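Local atomic coordinates of TRAP dicarboxylate ABC transporter, substrate-binding protein (PDB entry 4OVQ), a protein that binds beta-D-glucuronate, probably as the periplasmic solute-binding component of a TRAP transport system. Residues H113-L118 against Y264-W269. Residues are numbered along the deposited sequence; the frame is centred on the assembly and turned at random.
Sequences HMFRVL and YQRDLW
Arg266 lays its guanidinium flat on the ring of Phe115, a worked example of how a stacked cation-pi pair can bridge two helices whose backbones stay well apart. In this TRAP-type solute-binding protein, segment 113-118 of the short helix 111-118 and segment 264-269 of the long helix 248-282 have their nearest CA atoms, those of Phe115 and Arg266, 10.8 Å apart. Trp140, on strand 135-141, also touches Phe115, placing the pair beside the sheet that carries the glucuronate-binding Glu234. Shortened to an alanine here, the chain would probably leave this face of Phe115 without its cationic cover and a gap between the helices. Followed outward from CB, the arginine first meets the ring at CG, which only grazes its far end; Arg266 CD then rests 3.6 Å from Phe115 CZ. A bend at chi3 (55°) turns the remainder over the ring face, where NE sits by Phe115 CZ and CE1, and Arg266 CZ lies 3.8 Å from the centroid of the Phe115 ring, the two planes being 10° apart. The arginine heads for the base of the phenylalanine, its NH2 reaching Phe115 CD1 at 3.8 Å while NH1 of Arg266 lies 4.0 Å from Phe115 CG.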
ATOM      1  N   HIS A 113       9.255 -10.070  -7.274  1.00 24.47           N
ATOM      2  CA  HIS A 113       8.228 -11.085  -7.507  1.00 25.40           C
ATOM      3  C   HIS A 113       6.832 -10.470  -7.705  1.00 34.84           C
ATOM      4  O   HIS A 113       6.115 -10.843  -8.629  1.00 27.52           O
ATOM      5  CB  HIS A 113       8.192 -12.068  -6.343  1.00 26.22           C
ATOM      6  CG  HIS A 113       7.217 -13.188  -6.526  1.00 25.84           C
ATOM      7  ND1 HIS A 113       6.325 -13.569  -5.550  1.00 32.65           N
ATOM      8  CD2 HIS A 113       7.002 -14.021  -7.571  1.00 36.43           C
ATOM      9  CE1 HIS A 113       5.592 -14.576  -5.986  1.00 38.25           C
ATOM     10  NE2 HIS A 113       5.985 -14.873  -7.210  1.00 30.27           N
HETATM   11  N   MSE A 114       6.449  -9.533  -6.838  1.00 32.68           N
HETATM   12  CA  MSE A 114       5.146  -8.871  -6.949  1.00 25.76           C
HETATM   13  C   MSE A 114       4.952  -8.266  -8.335  1.00 19.36           C
HETATM   14  O   MSE A 114       3.888  -8.404  -8.942  1.00 25.73           O
HETATM   15  CB  MSE A 114       5.016  -7.775  -5.872  1.00 22.36           C
HETATM   16  CG  MSE A 114       3.808  -6.767  -6.021  1.00 16.59           C
HETATM   17 SE   MSE A 114       4.014  -5.392  -4.648  1.00 24.76          SE
HETATM   18  CE  MSE A 114       4.939  -4.074  -5.790  1.00 24.27           C
ATOM     19  N   PHE A 115       5.959  -7.556  -8.814  1.00 23.61           N
ATOM     20  CA  PHE A 115       5.811  -6.847 -10.065  1.00 26.74           C
ATOM     21  C   PHE A 115       5.683  -7.863 -11.188  1.00 29.82           C
ATOM     22  O   PHE A 115       4.886  -7.670 -12.097  1.00 31.32           O
ATOM     23  CB  PHE A 115       6.958  -5.866 -10.285  1.00 25.53           C
ATOM     24  CG  PHE A 115       6.748  -4.524  -9.615  1.00 18.25           C
ATOM     25  CD1 PHE A 115       5.760  -3.660 -10.069  1.00 21.99           C
ATOM     26  CD2 PHE A 115       7.541  -4.127  -8.560  1.00 23.53           C
ATOM     27  CE1 PHE A 115       5.564  -2.426  -9.478  1.00 25.57           C
ATOM     28  CE2 PHE A 115       7.350  -2.888  -7.964  1.00 22.62           C
ATOM     29  CZ  PHE A 115       6.369  -2.036  -8.435  1.00 20.46           C
ATOM     30  N   ARG A 116       6.432  -8.961 -11.093  1.00 28.09           N
ATOM     31  CA  ARG A 116       6.307 -10.041 -12.076  1.00 27.35           C
ATOM     32  C   ARG A 116       4.873 -10.562 -12.084  1.00 28.64           C
ATOM     33  O   ARG A 116       4.271 -10.743 -13.131  1.00 31.95           O
ATOM     34  CB  ARG A 116       7.321 -11.164 -11.814  1.00 31.61           C
ATOM     35  CG  ARG A 116       8.746 -10.782 -12.216  1.00 32.82           C
ATOM     36  CD  ARG A 116       9.676 -11.983 -12.367  1.00 30.83           C
ATOM     37  NE  ARG A 116       9.819 -12.727 -11.120  1.00 28.72           N
ATOM     38  CZ  ARG A 116      10.651 -12.398 -10.136  1.00 26.92           C
ATOM     39  NH1 ARG A 116      11.429 -11.324 -10.229  1.00 29.81           N
ATOM     40  NH2 ARG A 116      10.697 -13.140  -9.048  1.00 23.42           N
ATOM     41  N   VAL A 117       4.302 -10.736 -10.900  1.00 31.25           N
ATOM     42  CA  VAL A 117       2.921 -11.177 -10.779  1.00 26.97           C
ATOM     43  C   VAL A 117       1.924 -10.162 -11.344  1.00 30.06           C
ATOM     44  O   VAL A 117       0.935 -10.537 -11.989  1.00 26.58           O
ATOM     45  CB  VAL A 117       2.587 -11.475  -9.315  1.00 32.35           C
ATOM     46  CG1 VAL A 117       1.117 -11.715  -9.150  1.00 24.65           C
ATOM     47  CG2 VAL A 117       3.388 -12.686  -8.833  1.00 32.19           C
ATOM     48  N   LEU A 118       2.179  -8.873 -11.110  1.00 29.77           N
ATOM     49  CA  LEU A 118       1.280  -7.813 -11.579  1.00 26.43           C
ATOM     50  C   LEU A 118       1.313  -7.560 -13.087  1.00 31.96           C
ATOM     51  O   LEU A 118       0.335  -7.052 -13.643  1.00 33.15           O
ATOM     52  CB  LEU A 118       1.600  -6.490 -10.879  1.00 24.58           C
ATOM     53  CG  LEU A 118       1.237  -6.403  -9.404  1.00 24.33           C
ATOM     54  CD1 LEU A 118       1.689  -5.060  -8.842  1.00 20.81           C
ATOM     55  CD2 LEU A 118      -0.251  -6.570  -9.200  1.00 23.88           C
ATOM     56  N   TYR A 264       9.143   6.271 -13.033  1.00 10.51           N
ATOM     57  CA  TYR A 264       9.910   7.243 -12.243  1.00 10.21           C
ATOM     58  C   TYR A 264       9.782   6.976 -10.736  1.00 10.18           C
ATOM     59  O   TYR A 264      10.762   6.937  -9.996  1.00 12.02           O
ATOM     60  CB  TYR A 264       9.412   8.643 -12.622  1.00 12.96           C
ATOM     61  CG  TYR A 264      10.126   9.818 -11.999  1.00 14.43           C
ATOM     62  CD1 TYR A 264      11.520   9.887 -11.938  1.00 19.95           C
ATOM     63  CD2 TYR A 264       9.391  10.879 -11.496  1.00 14.03           C
ATOM     64  CE1 TYR A 264      12.148  10.990 -11.380  1.00 19.38           C
ATOM     65  CE2 TYR A 264      10.005  11.973 -10.954  1.00 11.62           C
ATOM     66  CZ  TYR A 264      11.374  12.025 -10.890  1.00 17.61           C
ATOM     67  OH  TYR A 264      11.952  13.149 -10.329  1.00 23.55           O
ATOM     68  N   GLN A 265       8.544   6.731 -10.297  1.00 11.91           N
ATOM     69  CA  GLN A 265       8.271   6.416  -8.902  1.00 11.66           C
ATOM     70  C   GLN A 265       9.110   5.239  -8.421  1.00 12.22           C
ATOM     71  O   GLN A 265       9.648   5.245  -7.303  1.00 12.36           O
ATOM     72  CB  GLN A 265       6.776   6.120  -8.684  1.00 11.00           C
ATOM     73  CG  GLN A 265       6.366   6.036  -7.206  1.00 12.10           C
ATOM     74  CD  GLN A 265       6.506   4.638  -6.597  1.00 10.93           C
ATOM     75  OE1 GLN A 265       6.672   3.662  -7.308  1.00 11.44           O
ATOM     76  NE2 GLN A 265       6.449   4.554  -5.281  1.00 12.60           N
ATOM     77  N   ARG A 266       9.228   4.240  -9.282  1.00 13.25           N
ATOM     78  CA  ARG A 266       9.970   3.052  -8.907  1.00 14.16           C
ATOM     79  C   ARG A 266      11.458   3.374  -8.756  1.00 15.65           C
ATOM     80  O   ARG A 266      12.091   2.915  -7.790  1.00 16.27           O
ATOM     81  CB  ARG A 266       9.658   1.910  -9.849  1.00 16.08           C
ATOM     82  CG  ARG A 266       8.238   1.403  -9.601  1.00 16.32           C
ATOM     83  CD  ARG A 266       7.721   0.492 -10.650  1.00 24.27           C
ATOM     84  NE  ARG A 266       8.584  -0.644 -10.879  1.00 29.06           N
ATOM     85  CZ  ARG A 266       8.399  -1.515 -11.863  1.00 31.03           C
ATOM     86  NH1 ARG A 266       9.251  -2.530 -12.008  1.00 29.45           N
ATOM     87  NH2 ARG A 266       7.372  -1.370 -12.704  1.00 25.79           N
ATOM     88  N   ASP A 267      11.988   4.237  -9.629  1.00 16.31           N
ATOM     89  CA  ASP A 267      13.381   4.705  -9.474  1.00 17.60           C
ATOM     90  C   ASP A 267      13.551   5.531  -8.195  1.00 18.59           C
ATOM     91  O   ASP A 267      14.537   5.373  -7.459  1.00 20.31           O
ATOM     92  CB  ASP A 267      13.795   5.555 -10.677  1.00 15.91           C
ATOM     93  CG  ASP A 267      13.902   4.752 -11.959  1.00 22.90           C
ATOM     94  OD1 ASP A 267      14.049   3.505 -11.897  1.00 19.04           O
ATOM     95  OD2 ASP A 267      13.853   5.367 -13.056  1.00 17.03           O
ATOM     96  N   LEU A 268      12.621   6.441  -7.935  1.00 16.27           N
ATOM     97  CA  LEU A 268      12.675   7.247  -6.709  1.00 14.18           C
ATOM     98  C   LEU A 268      12.575   6.336  -5.486  1.00 19.16           C
ATOM     99  O   LEU A 268      13.264   6.524  -4.487  1.00 17.66           O
ATOM    100  CB  LEU A 268      11.558   8.298  -6.656  1.00 15.75           C
ATOM    101  CG  LEU A 268      11.580   9.389  -7.722  1.00 16.92           C
ATOM    102  CD1 LEU A 268      10.360  10.306  -7.571  1.00 19.74           C
ATOM    103  CD2 LEU A 268      12.890  10.173  -7.613  1.00 19.72           C
ATOM    104  N   TRP A 269      11.675   5.361  -5.564  1.00 16.62           N
ATOM    105  CA  TRP A 269      11.397   4.479  -4.428  1.00 16.87           C
ATOM    106  C   TRP A 269      12.642   3.729  -3.962  1.00 22.74           C
ATOM    107  O   TRP A 269      12.946   3.694  -2.766  1.00 20.08           O
ATOM    108  CB  TRP A 269      10.286   3.470  -4.771  1.00 17.26           C
ATOM    109  CG  TRP A 269       9.994   2.638  -3.565  1.00 16.50           C
ATOM    110  CD1 TRP A 269      10.437   1.368  -3.308  1.00 17.85           C
ATOM    111  CD2 TRP A 269       9.254   3.050  -2.416  1.00 15.87           C
ATOM    112  NE1 TRP A 269      10.009   0.966  -2.055  1.00 19.64           N
ATOM    113  CE2 TRP A 269       9.295   1.989  -1.489  1.00 14.28           C
ATOM    114  CE3 TRP A 269       8.591   4.220  -2.072  1.00 13.47           C
ATOM    115  CZ2 TRP A 269       8.664   2.058  -0.236  1.00 11.98           C
ATOM    116  CZ3 TRP A 269       7.985   4.298  -0.836  1.00 12.42           C
ATOM    117  CH2 TRP A 269       8.015   3.203   0.065  1.00 11.42           C
TER